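PDB 6PV5: putative O-GlcNAcase nagJ from Clostridium perfringens, which probably removes N-acetylhexosamine from glycans by hydrolysis as a family 84 glycoside hydrolase, this piece of the longer protein holding the catalytic barrel and the domains next to it. Local coordinates for residues T506-L510 and E523-L527; Y410-A416 and H489-T495; E232-E236 and D280-L284; Q202-L206 and R245-L249. All coordinates share one frame; numbering follows the deposited sequence.

How the contacts relate
From the N terminus, contact 4 comes first: helix 202-214, after the first strand of the eight-stranded beta/alpha barrel, packs against helix 243-255, after the second. Contact 3 crosses it along the chain, because 232-236 lies between the two segments of contact 4; it joins the loop after strand 219-222 to helix 274-294, after the third strand. Contact 2 closes a later and longer loop, linking the segment before the eighth strand to the chain that leaves the barrel after helix 480-487. Contact 1 follows in series, a short hairpin of helices in the post-catalytic helical region, its centre about 60 Å from that of contact 3.

Contact 1 of 4, residues T506-L510 and E523-L527; sequences TIDSL and ELSNL
Leu527 lies against three side chains of segment 506-510, and each meets it at a different angle. Thr506 runs past it in the opposite direction, CG2 resting 3.8 Å from Leu527 CD2; with chi1 at -64° this methyl is anti to the backbone N, while OG1 is turned back toward Glu502 O in its own helix. Ile507 stands roughly perpendicular to Leu527, and Ile507 CG1 lies 4.0 Å from Leu527 CD1. Leu510 comes in on a slant, and its CD1 serves both leucines, 3.8 Å from Leu527 CD1 and 3.7 Å from CD2 of Leu524, which it crosses near a right angle. The segment axes approach to 10.1 Å at 152°, so this is a nearly antiparallel helical hairpin in the region after the catalytic barrel. Helices 548-579 and 612-619 add Ile572 and Phe615 to the apolar layer. The aliphatic part of Glu523 belongs to it too, CB lying 3.9 Å from Leu510 CD1; a bend at chi2 carries the carboxylate to Ser509, whose OG gives OE2 a weak hydrogen bond at 3.3 Å, the stronger partner being Lys513. A water donates to Thr506 OG1 and accepts a weak bond from Asn526 ND2. The chemistry implies a hairpin joined chiefly by interleaved aliphatic groups, its polar bonds few and mostly long or weak.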
loop_
_atom_site.group_PDB
_atom_site.type_symbol
_atom_site.label_atom_id
_atom_site.label_comp_id
_atom_site.label_asym_id
_atom_site.label_seq_id
_atom_site.Cartn_x
_atom_site.Cartn_y
_atom_site.Cartn_z
ATOM N N THR A 506 8.339 12.048 -26.278
ATOM C CA THR A 506 7.840 12.901 -27.348
ATOM C C THR A 506 8.560 14.242 -27.340
ATOM O O THR A 506 9.004 14.699 -28.390
ATOM C CB THR A 506 6.313 13.034 -27.293
ATOM O OG1 THR A 506 5.811 11.720 -27.519
ATOM C CG2 THR A 506 5.755 13.940 -28.362
ATOM N N ILE A 507 8.703 14.847 -26.149
ATOM C CA ILE A 507 9.357 16.141 -25.997
ATOM C C ILE A 507 10.843 16.021 -26.341
ATOM O O ILE A 507 11.359 16.808 -27.129
ATOM C CB ILE A 507 9.069 16.740 -24.606
ATOM C CG1 ILE A 507 7.612 17.197 -24.530
ATOM C CG2 ILE A 507 10.034 17.874 -24.256
ATOM C CD1 ILE A 507 7.033 17.244 -23.132
ATOM N N ASP A 508 11.535 15.039 -25.760
ATOM C CA ASP A 508 12.975 14.905 -25.939
ATOM C C ASP A 508 13.295 14.757 -27.429
ATOM O O ASP A 508 14.300 15.283 -27.929
ATOM C CB ASP A 508 13.507 13.731 -25.113
ATOM C CG ASP A 508 13.464 13.972 -23.600
ATOM O OD1 ASP A 508 13.324 15.150 -23.187
ATOM O OD2 ASP A 508 13.585 12.977 -22.833
ATOM N N SER A 509 12.425 14.011 -28.117
ATOM C CA SER A 509 12.522 13.744 -29.545
ATOM C C SER A 509 12.210 15.019 -30.336
ATOM O O SER A 509 12.866 15.314 -31.333
ATOM C CB SER A 509 11.623 12.559 -29.917
ATOM O OG SER A 509 11.134 12.643 -31.245
ATOM N N LEU A 510 11.214 15.779 -29.863
ATOM C CA LEU A 510 10.828 17.023 -30.499
ATOM C C LEU A 510 12.025 17.973 -30.524
ATOM O O LEU A 510 12.317 18.559 -31.571
ATOM C CB LEU A 510 9.637 17.625 -29.752
ATOM C CG LEU A 510 9.115 18.974 -30.247
ATOM C CD1 LEU A 510 7.625 19.066 -29.992
ATOM C CD2 LEU A 510 9.819 20.138 -29.568
ATOM N N GLU A 523 4.653 15.187 -33.521
ATOM C CA GLU A 523 4.919 15.431 -32.110
ATOM C C GLU A 523 4.016 16.535 -31.576
ATOM O O GLU A 523 3.413 16.376 -30.519
ATOM C CB GLU A 523 6.372 15.857 -31.891
ATOM C CG GLU A 523 7.349 14.701 -31.923
ATOM C CD GLU A 523 7.863 14.313 -33.302
ATOM O OE1 GLU A 523 7.389 14.894 -34.316
ATOM O OE2 GLU A 523 8.746 13.439 -33.357
ATOM N N LEU A 524 3.910 17.646 -32.318
ATOM C CA LEU A 524 3.028 18.736 -31.922
ATOM C C LEU A 524 1.590 18.234 -31.801
ATOM O O LEU A 524 0.880 18.554 -30.841
ATOM C CB LEU A 524 3.139 19.892 -32.927
ATOM C CG LEU A 524 4.409 20.734 -32.795
ATOM C CD1 LEU A 524 4.219 22.084 -33.482
ATOM C CD2 LEU A 524 4.776 20.934 -31.326
ATOM N N SER A 525 1.182 17.428 -32.784
ATOM C CA SER A 525 -0.129 16.805 -32.783
ATOM C C SER A 525 -0.306 15.926 -31.546
ATOM O O SER A 525 -1.339 15.994 -30.902
ATOM C CB SER A 525 -0.343 16.017 -34.057
ATOM O OG SER A 525 -1.673 15.522 -34.114
ATOM N N ASN A 526 0.712 15.114 -31.220
ATOM C CA ASN A 526 0.668 14.204 -30.085
ATOM C C ASN A 526 0.550 15.008 -28.794
ATOM O O ASN A 526 -0.304 14.714 -27.967
ATOM C CB ASN A 526 1.929 13.334 -30.013
ATOM C CG ASN A 526 1.868 12.131 -30.927
ATOM O OD1 ASN A 526 0.785 11.706 -31.335
ATOM N ND2 ASN A 526 3.022 11.560 -31.234
ATOM N N LEU A 527 1.393 16.044 -28.662
ATOM C CA LEU A 527 1.388 16.893 -27.486
ATOM C C LEU A 527 0.048 17.606 -27.346
ATOM O O LEU A 527 -0.492 17.676 -26.244
ATOM C CB LEU A 527 2.562 17.873 -27.555
ATOM C CG LEU A 527 3.935 17.250 -27.345
ATOM C CD1 LEU A 527 5.019 18.329 -27.362
ATOM C CD2 LEU A 527 3.965 16.439 -26.045
HETATM O O HOH W 1 6.251 10.826 -30.509
#

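Contact 2 of 4, residues Y410-A416 and H489-T495; sequences YKEDKMA and HSTRLDT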
loop_
_atom_site.group_PDB
_atom_site.type_symbol
_atom_site.label_atom_id
_atom_site.label_comp_id
_atom_site.label_asym_id
_atom_site.label_seq_id
_atom_site.Cartn_x
_atom_site.Cartn_y
_atom_site.Cartn_z
ATOM N N TYR A 410 8.193 14.633 2.780
ATOM C CA TYR A 410 9.390 15.393 2.464
ATOM C C TYR A 410 9.171 16.255 1.211
ATOM O O TYR A 410 10.054 17.018 0.851
ATOM C CB TYR A 410 10.560 14.418 2.271
ATOM C CG TYR A 410 10.317 13.429 1.157
ATOM C CD1 TYR A 410 9.616 12.251 1.382
ATOM C CD2 TYR A 410 10.744 13.694 -0.136
ATOM C CE1 TYR A 410 9.339 11.370 0.346
ATOM C CE2 TYR A 410 10.493 12.817 -1.182
ATOM C CZ TYR A 410 9.785 11.651 -0.940
ATOM O OH TYR A 410 9.548 10.765 -1.961
ATOM N N LYS A 411 7.999 16.142 0.558
ATOM C CA LYS A 411 7.666 16.902 -0.644
ATOM C C LYS A 411 6.148 17.055 -0.738
ATOM O O LYS A 411 5.490 16.501 -1.628
ATOM C CB LYS A 411 8.214 16.229 -1.911
ATOM C CG LYS A 411 8.244 17.163 -3.125
ATOM C CD LYS A 411 8.203 16.481 -4.496
ATOM C CE LYS A 411 9.125 15.289 -4.679
ATOM N NZ LYS A 411 10.553 15.633 -4.505
ATOM N N GLU A 412 5.591 17.786 0.224
ATOM C CA GLU A 412 4.201 17.585 0.586
ATOM C C GLU A 412 3.254 18.211 -0.441
ATOM O O GLU A 412 2.077 17.919 -0.393
ATOM C CB GLU A 412 3.934 18.100 2.005
ATOM C CG GLU A 412 4.600 19.451 2.241
ATOM C CD GLU A 412 4.049 20.296 3.383
ATOM O OE1 GLU A 412 3.336 19.734 4.239
ATOM O OE2 GLU A 412 4.339 21.523 3.414
ATOM N N ASP A 413 3.769 19.042 -1.356
ATOM C CA ASP A 413 2.927 19.707 -2.348
ATOM C C ASP A 413 2.729 18.831 -3.579
ATOM O O ASP A 413 1.934 19.177 -4.451
ATOM C CB ASP A 413 3.541 21.025 -2.833
ATOM C CG ASP A 413 3.671 22.042 -1.708
ATOM O OD1 ASP A 413 2.711 22.160 -0.911
ATOM O OD2 ASP A 413 4.747 22.668 -1.610
ATOM N N LYS A 414 3.453 17.710 -3.654
ATOM C CA LYS A 414 3.200 16.764 -4.737
ATOM C C LYS A 414 2.546 15.494 -4.189
ATOM O O LYS A 414 3.095 14.892 -3.273
ATOM C CB LYS A 414 4.513 16.408 -5.444
ATOM C CG LYS A 414 4.295 15.547 -6.672
ATOM C CD LYS A 414 5.453 15.477 -7.648
ATOM C CE LYS A 414 5.007 14.779 -8.928
ATOM N NZ LYS A 414 6.134 14.630 -9.889
ATOM N N MET A 415 1.420 15.063 -4.785
ATOM C CA MET A 415 0.781 13.806 -4.427
ATOM C C MET A 415 1.450 12.652 -5.182
ATOM O O MET A 415 1.681 12.745 -6.381
ATOM C CB MET A 415 -0.713 13.785 -4.775
ATOM C CG MET A 415 -1.554 14.878 -4.122
ATOM S SD MET A 415 -1.511 14.766 -2.309
ATOM C CE MET A 415 -3.072 15.511 -1.841
ATOM N N ALA A 416 1.704 11.537 -4.477
ATOM C CA ALA A 416 2.177 10.317 -5.121
ATOM C C ALA A 416 0.959 9.453 -5.411
ATOM O O ALA A 416 0.301 8.985 -4.482
ATOM C CB ALA A 416 3.166 9.609 -4.222
ATOM N N HIS A 489 0.632 12.220 -14.390
ATOM C CA HIS A 489 1.577 13.319 -14.245
ATOM C C HIS A 489 2.005 13.498 -12.792
ATOM O O HIS A 489 2.584 14.519 -12.446
ATOM C CB HIS A 489 0.975 14.623 -14.782
ATOM C CG HIS A 489 0.752 14.630 -16.255
ATOM N ND1 HIS A 489 1.646 15.203 -17.117
ATOM C CD2 HIS A 489 -0.242 14.116 -17.014
ATOM C CE1 HIS A 489 1.209 15.071 -18.360
ATOM N NE2 HIS A 489 0.060 14.400 -18.323
ATOM N N SER A 490 1.734 12.506 -11.938
ATOM C CA SER A 490 1.933 12.696 -10.506
ATOM C C SER A 490 2.397 11.398 -9.831
ATOM O O SER A 490 1.778 10.965 -8.846
ATOM C CB SER A 490 0.621 13.134 -9.881
ATOM O OG SER A 490 0.870 13.849 -8.679
ATOM N N THR A 491 3.408 10.730 -10.403
ATOM C CA THR A 491 3.772 9.406 -9.904
ATOM C C THR A 491 5.133 9.475 -9.230
ATOM O O THR A 491 5.373 8.769 -8.270
ATOM C CB THR A 491 3.683 8.292 -10.959
ATOM O OG1 THR A 491 4.570 8.590 -12.042
ATOM C CG2 THR A 491 2.286 8.103 -11.513
ATOM N N ARG A 492 5.992 10.371 -9.704
ATOM C CA ARG A 492 7.382 10.366 -9.292
ATOM C C ARG A 492 7.622 11.422 -8.214
ATOM O O ARG A 492 7.392 12.604 -8.451
ATOM C CB ARG A 492 8.266 10.592 -10.527
ATOM C CG ARG A 492 9.759 10.705 -10.255
ATOM C CD ARG A 492 10.397 9.353 -9.938
ATOM N NE ARG A 492 11.829 9.485 -9.673
ATOM C CZ ARG A 492 12.667 8.484 -9.392
ATOM N NH1 ARG A 492 12.239 7.234 -9.333
ATOM N NH2 ARG A 492 13.940 8.743 -9.189
ATOM N N LEU A 493 8.127 10.986 -7.051
ATOM C CA LEU A 493 8.624 11.881 -6.022
ATOM C C LEU A 493 10.139 11.691 -5.932
ATOM O O LEU A 493 10.840 11.926 -6.910
ATOM C CB LEU A 493 7.897 11.580 -4.705
ATOM C CG LEU A 493 6.630 12.387 -4.375
ATOM C CD1 LEU A 493 5.679 12.443 -5.541
ATOM C CD2 LEU A 493 5.910 11.744 -3.201
ATOM N N ASP A 494 10.671 11.271 -4.776
ATOM C CA ASP A 494 12.071 10.874 -4.784
ATOM C C ASP A 494 12.204 9.418 -5.238
ATOM O O ASP A 494 13.296 8.942 -5.474
ATOM C CB ASP A 494 12.751 11.126 -3.443
ATOM C CG ASP A 494 13.073 12.592 -3.223
ATOM O OD1 ASP A 494 12.700 13.407 -4.090
ATOM O OD2 ASP A 494 13.673 12.906 -2.168
ATOM N N THR A 495 11.080 8.719 -5.361
ATOM C CA THR A 495 11.057 7.379 -5.917
ATOM C C THR A 495 9.731 7.285 -6.654
ATOM O O THR A 495 8.934 8.216 -6.558
ATOM C CB THR A 495 11.233 6.310 -4.826
ATOM O OG1 THR A 495 11.447 5.040 -5.454
ATOM C CG2 THR A 495 10.045 6.221 -3.889
HETATM O O HOH W 2 0.555 16.018 -7.314
#
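Tyr410 holds chi1 at 60°, its ring between the backbone N and the carbonyl carbon, and this sends OH to the backbone of Asp494; Lys414, with CG anti to its N and the chain extended beyond, reaches Arg492. The contact joins two loops of the beta/alpha-barrel enzyme: 410-416, before the last barrel strand, with a type I turn from Lys411 to Lys414, and 489-495, which leads toward the post-catalytic helices. Asp494 N donates to Tyr410 OH at 3.1 Å, meeting the ring at its edge and in its plane, with an N-H...O angle of 160°. The carboxylate of Asp494 lies obliquely beside the same ring, the two planes 44° apart. Lys411 curls back and places NZ 3.1 Å from Asp494 OD1, a salt bridge in which the ammonium comes from above the carboxylate plane. Between these polar groups sits Leu493: CD1 packs along Lys414 CG, and CD2 touches Ala416 CB at 3.6 Å. Lys414 NZ donates in the carbonyl plane to Arg492 O at 2.8 Å; Asp499, in a salt bridge, and Asn609 also bind this ammonium, which probably offsets its buried charge. Tyr410 is about 11 Å, side chain to side chain, from Asp305, the predicted proton donor. Beyond Leu493, Ser490 OG gives its hydrogen to Met415 O at 2.7 Å and accepts one from a water whose oxygen takes the hydrogen of Met415 N at 2.8 Å.

Contact 3 of 4, residues E232-E236 and D280-L284; sequences EKWRE and DFKAL
Charge pairing leads this contact: Arg235, in the loop after the second strand of the beta/alpha barrel, forms a salt bridge with Asp280 on the helix that follows the third strand. Its chain, extended from CG to NE, brings NE 2.8 Å from Asp280 OD1, and NH2 adds weak bonds to both carboxylate oxygens. The pairing is not coplanar. OD1 lies near the guanidinium plane, but the two flat groups are turned 53° apart, and NE approaches from above the carboxylate plane. Asp269 binds the remaining NH1, and Lys271 N donates to Asp280 OD2, so both partners are positioned from the neighbouring loop.

Aromatic and apolar packing backs the ion pair. The guanidinium lies over Trp234, whose CZ2 is 3.4 Å from its plane and over its centre, while Trp234 NE1 donates to Asp269. Toward the helix the indole presents its edge: Asp280 O lies in the ring plane, 3.5 Å from Trp234 CH2. Trp234 CZ3 also touches Leu284 CB at 3.8 Å, and Arg235 CG meets Ala283 CB at 3.7 Å.

Solvent supplies the remaining link, for one water donates to two backbone carbonyls, reaching Arg235 O at 2.6 Å and Ala283 O at 2.7 Å.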
loop_
_atom_site.group_PDB
_atom_site.type_symbol
_atom_site.label_atom_id
_atom_site.label_comp_id
_atom_site.label_asym_id
_atom_site.label_seq_id
_atom_site.Cartn_x
_atom_site.Cartn_y
_atom_site.Cartn_z
ATOM N N GLU A 232 6.945 10.237 23.495
ATOM C CA GLU A 232 7.369 11.130 24.568
ATOM C C GLU A 232 6.916 10.559 25.912
ATOM O O GLU A 232 7.671 10.565 26.882
ATOM C CB GLU A 232 6.780 12.534 24.426
ATOM C CG GLU A 232 7.645 13.491 23.624
ATOM C CD GLU A 232 7.259 13.629 22.157
ATOM O OE1 GLU A 232 6.545 12.737 21.633
ATOM O OE2 GLU A 232 7.673 14.635 21.541
ATOM N N LYS A 233 5.676 10.066 25.945
ATOM C CA LYS A 233 5.104 9.488 27.148
ATOM C C LYS A 233 4.963 7.975 26.994
ATOM O O LYS A 233 3.914 7.428 27.324
ATOM C CB LYS A 233 3.690 10.043 27.336
ATOM C CG LYS A 233 3.572 11.549 27.527
ATOM C CD LYS A 233 2.148 11.963 27.866
ATOM C CE LYS A 233 1.906 13.451 27.724
ATOM N NZ LYS A 233 2.576 14.235 28.788
ATOM N N TRP A 234 5.996 7.292 26.476
ATOM C CA TRP A 234 5.884 5.855 26.227
ATOM C C TRP A 234 5.650 5.065 27.514
ATOM O O TRP A 234 5.057 3.993 27.467
ATOM C CB TRP A 234 7.098 5.294 25.485
ATOM C CG TRP A 234 8.383 5.437 26.233
ATOM C CD1 TRP A 234 9.214 6.516 26.216
ATOM C CD2 TRP A 234 8.997 4.470 27.108
ATOM N NE1 TRP A 234 10.313 6.283 26.999
ATOM C CE2 TRP A 234 10.209 5.032 27.557
ATOM C CE3 TRP A 234 8.644 3.190 27.554
ATOM C CZ2 TRP A 234 11.066 4.367 28.435
ATOM C CZ3 TRP A 234 9.503 2.523 28.405
ATOM C CH2 TRP A 234 10.692 3.109 28.847
ATOM N N ARG A 235 6.144 5.578 28.642
ATOM C CA ARG A 235 5.976 4.888 29.914
ATOM C C ARG A 235 4.514 4.903 30.364
ATOM O O ARG A 235 4.076 3.977 31.041
ATOM C CB ARG A 235 6.868 5.520 30.982
ATOM C CG ARG A 235 8.351 5.298 30.744
ATOM C CD ARG A 235 9.067 6.341 31.568
ATOM N NE ARG A 235 10.515 6.315 31.415
ATOM C CZ ARG A 235 11.199 7.054 30.547
ATOM N NH1 ARG A 235 10.568 7.886 29.734
ATOM N NH2 ARG A 235 12.516 6.963 30.499
ATOM N N GLU A 236 3.760 5.937 29.958
ATOM C CA GLU A 236 2.445 6.204 30.522
ATOM C C GLU A 236 1.370 5.414 29.783
ATOM O O GLU A 236 1.346 5.365 28.557
ATOM C CB GLU A 236 2.145 7.703 30.532
ATOM C CG GLU A 236 3.246 8.546 31.154
ATOM C CD GLU A 236 2.950 10.039 31.254
ATOM O OE1 GLU A 236 1.744 10.424 31.174
ATOM O OE2 GLU A 236 3.920 10.825 31.401
ATOM N N ASP A 280 13.138 1.630 33.812
ATOM C CA ASP A 280 12.697 1.848 32.440
ATOM C C ASP A 280 12.210 0.537 31.839
ATOM O O ASP A 280 11.161 0.517 31.204
ATOM C CB ASP A 280 13.738 2.601 31.610
ATOM C CG ASP A 280 13.622 4.103 31.786
ATOM O OD1 ASP A 280 12.556 4.552 32.267
ATOM O OD2 ASP A 280 14.591 4.816 31.454
ATOM N N PHE A 281 12.926 -0.568 32.108
ATOM C CA PHE A 281 12.478 -1.860 31.608
ATOM C C PHE A 281 11.131 -2.270 32.207
ATOM O O PHE A 281 10.309 -2.891 31.525
ATOM C CB PHE A 281 13.552 -2.954 31.733
ATOM C CG PHE A 281 13.169 -4.167 30.924
ATOM C CD1 PHE A 281 12.359 -5.152 31.463
ATOM C CD2 PHE A 281 13.518 -4.262 29.583
ATOM C CE1 PHE A 281 11.941 -6.231 30.696
ATOM C CE2 PHE A 281 13.096 -5.336 28.814
ATOM C CZ PHE A 281 12.296 -6.310 29.366
ATOM N N LYS A 282 10.912 -1.971 33.498
ATOM C CA LYS A 282 9.650 -2.322 34.150
ATOM C C LYS A 282 8.520 -1.473 33.564
ATOM O O LYS A 282 7.437 -1.978 33.256
ATOM C CB LYS A 282 9.768 -2.192 35.676
ATOM N N ALA A 283 8.808 -0.179 33.375
ATOM C CA ALA A 283 7.909 0.735 32.682
ATOM C C ALA A 283 7.456 0.124 31.353
ATOM O O ALA A 283 6.254 0.061 31.081
ATOM C CB ALA A 283 8.589 2.071 32.498
ATOM N N LEU A 284 8.425 -0.391 30.576
ATOM C CA LEU A 284 8.168 -0.943 29.254
ATOM C C LEU A 284 7.240 -2.146 29.363
ATOM O O LEU A 284 6.252 -2.248 28.625
ATOM C CB LEU A 284 9.499 -1.307 28.582
ATOM C CG LEU A 284 9.426 -1.991 27.211
ATOM C CD1 LEU A 284 8.654 -1.150 26.197
ATOM C CD2 LEU A 284 10.835 -2.272 26.695
HETATM O O HOH W 3 4.611 1.743 32.329
#

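Contact 4 of 4, residues Q202-L206 and R245-L249; sequences QEERL and RMKEL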
loop_
_atom_site.group_PDB
_atom_site.type_symbol
_atom_site.label_atom_id
_atom_site.label_comp_id
_atom_site.label_asym_id
_atom_site.label_seq_id
_atom_site.Cartn_x
_atom_site.Cartn_y
_atom_site.Cartn_z
ATOM N N GLN A 202 -9.752 9.322 13.303
ATOM C CA GLN A 202 -10.370 8.063 13.673
ATOM C C GLN A 202 -11.135 7.496 12.483
ATOM O O GLN A 202 -11.026 6.305 12.196
ATOM C CB GLN A 202 -11.276 8.273 14.895
ATOM C CG GLN A 202 -11.860 6.981 15.459
ATOM C CD GLN A 202 -10.865 6.083 16.168
ATOM O OE1 GLN A 202 -9.689 6.421 16.353
ATOM N NE2 GLN A 202 -11.334 4.902 16.556
ATOM N N GLU A 203 -11.936 8.340 11.808
ATOM C CA GLU A 203 -12.705 7.875 10.660
ATOM C C GLU A 203 -11.762 7.372 9.560
ATOM O O GLU A 203 -12.026 6.342 8.946
ATOM C CB GLU A 203 -13.659 8.958 10.136
ATOM N N GLU A 204 -10.660 8.089 9.313
ATOM C CA GLU A 204 -9.725 7.674 8.262
ATOM C C GLU A 204 -9.087 6.326 8.621
ATOM O O GLU A 204 -9.083 5.390 7.824
ATOM C CB GLU A 204 -8.701 8.783 8.007
ATOM C CG GLU A 204 -9.322 10.009 7.359
ATOM C CD GLU A 204 -8.429 11.225 7.207
ATOM O OE1 GLU A 204 -7.604 11.510 8.115
ATOM O OE2 GLU A 204 -8.548 11.892 6.156
ATOM N N ARG A 205 -8.607 6.211 9.857
ATOM C CA ARG A 205 -7.990 4.981 10.339
ATOM C C ARG A 205 -8.908 3.781 10.174
ATOM O O ARG A 205 -8.494 2.770 9.595
ATOM C CB ARG A 205 -7.526 5.180 11.772
ATOM C CG ARG A 205 -6.278 6.037 11.828
ATOM C CD ARG A 205 -5.971 6.307 13.270
ATOM N NE ARG A 205 -4.751 7.073 13.294
ATOM C CZ ARG A 205 -4.419 7.878 14.288
ATOM N NH1 ARG A 205 -3.280 8.541 14.219
ATOM N NH2 ARG A 205 -5.219 8.004 15.348
ATOM N N LEU A 206 -10.172 3.938 10.604
ATOM C CA LEU A 206 -11.137 2.858 10.521
ATOM C C LEU A 206 -11.403 2.547 9.061
ATOM O O LEU A 206 -11.545 1.385 8.666
ATOM C CB LEU A 206 -12.436 3.272 11.219
ATOM C CG LEU A 206 -12.363 3.365 12.744
ATOM C CD1 LEU A 206 -13.645 3.976 13.318
ATOM C CD2 LEU A 206 -12.101 1.997 13.359
ATOM N N ARG A 245 -11.451 4.942 21.924
ATOM C CA ARG A 245 -10.865 5.277 20.634
ATOM C C ARG A 245 -10.008 4.100 20.159
ATOM O O ARG A 245 -10.159 3.614 19.039
ATOM C CB ARG A 245 -10.087 6.591 20.771
ATOM C CG ARG A 245 -9.322 7.010 19.527
ATOM C CD ARG A 245 -8.608 8.332 19.699
ATOM N NE ARG A 245 -7.312 8.330 20.373
ATOM C CZ ARG A 245 -6.207 7.727 19.926
ATOM N NH1 ARG A 245 -6.234 7.007 18.813
ATOM N NH2 ARG A 245 -5.081 7.826 20.616
ATOM N N MET A 246 -9.149 3.608 21.058
ATOM C CA MET A 246 -8.179 2.576 20.726
ATOM C C MET A 246 -8.861 1.224 20.512
ATOM O O MET A 246 -8.523 0.512 19.561
ATOM C CB MET A 246 -7.100 2.507 21.811
ATOM C CG MET A 246 -6.177 3.732 21.843
ATOM S SD MET A 246 -5.109 3.936 20.346
ATOM C CE MET A 246 -4.605 2.231 20.118
ATOM N N LYS A 247 -9.881 0.907 21.332
ATOM C CA LYS A 247 -10.559 -0.384 21.279
ATOM C C LYS A 247 -11.286 -0.542 19.950
ATOM O O LYS A 247 -11.328 -1.627 19.356
ATOM C CB LYS A 247 -11.575 -0.529 22.423
ATOM N N GLU A 248 -11.886 0.561 19.505
ATOM C CA GLU A 248 -12.591 0.565 18.237
ATOM C C GLU A 248 -11.604 0.234 17.108
ATOM O O GLU A 248 -11.879 -0.626 16.270
ATOM C CB GLU A 248 -13.345 1.888 18.096
ATOM C CG GLU A 248 -14.243 1.929 16.877
ATOM C CD GLU A 248 -15.050 3.204 16.704
ATOM O OE1 GLU A 248 -14.548 4.294 17.090
ATOM O OE2 GLU A 248 -16.185 3.102 16.174
ATOM N N LEU A 249 -10.425 0.865 17.129
ATOM C CA LEU A 249 -9.367 0.532 16.176
ATOM C C LEU A 249 -9.051 -0.963 16.250
ATOM O O LEU A 249 -9.153 -1.667 15.237
ATOM C CB LEU A 249 -8.120 1.378 16.457
ATOM C CG LEU A 249 -8.186 2.840 16.014
ATOM C CD1 LEU A 249 -6.917 3.593 16.386
ATOM C CD2 LEU A 249 -8.443 2.957 14.522
#
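Gln202 spends its amide group on the neighbouring helix, and NE2 has two acceptors there. Arg245 O takes the better bond, at 3.0 Å with an N-H...O angle of 140°; the donor stands a little off the carbonyl plane, and the oxygen is tilted out of the amide plane. Glu248 OE1 takes a weak second bond at 3.3 Å, its carboxylate plane 32° from that of the amide. CG of Gln202 is anti to the backbone N, and a bend at chi2 then turns the amide toward Arg245. Arg245 O is shared by this amide and a weak helical bond from Leu249 N, at 3.4 Å. Gln202 OE1 packs against Arg245 CG at 3.2 Å, with the amide and guanidinium planes close to perpendicular.

Arg205 NH2 and Arg245 NH1 are 3.7 Å apart, yet each cation has partners of its own. Arg205 NE forms a salt bridge with Glu193; Arg245 NH1 donates to Tyr222 OH, and Glu242 and Asp227 are weak, longer ion partners.

The rest of the contact is largely aliphatic. Leu249 CD2 touches Arg205 CB at 3.7 Å and Leu206 CD2 at 4.0 Å, the two leucines crossing at about a right angle, and Leu206 CD1 has the Glu248 carboxylate as a neighbour. The axes, 18° from parallel, belong to successive outer helices of the beta/alpha barrel. The chemistry implies that a side-chain amide joins the helices through a main-chain carbonyl, while nearby acidic and hydroxyl groups probably offset the closeness of the two arginines.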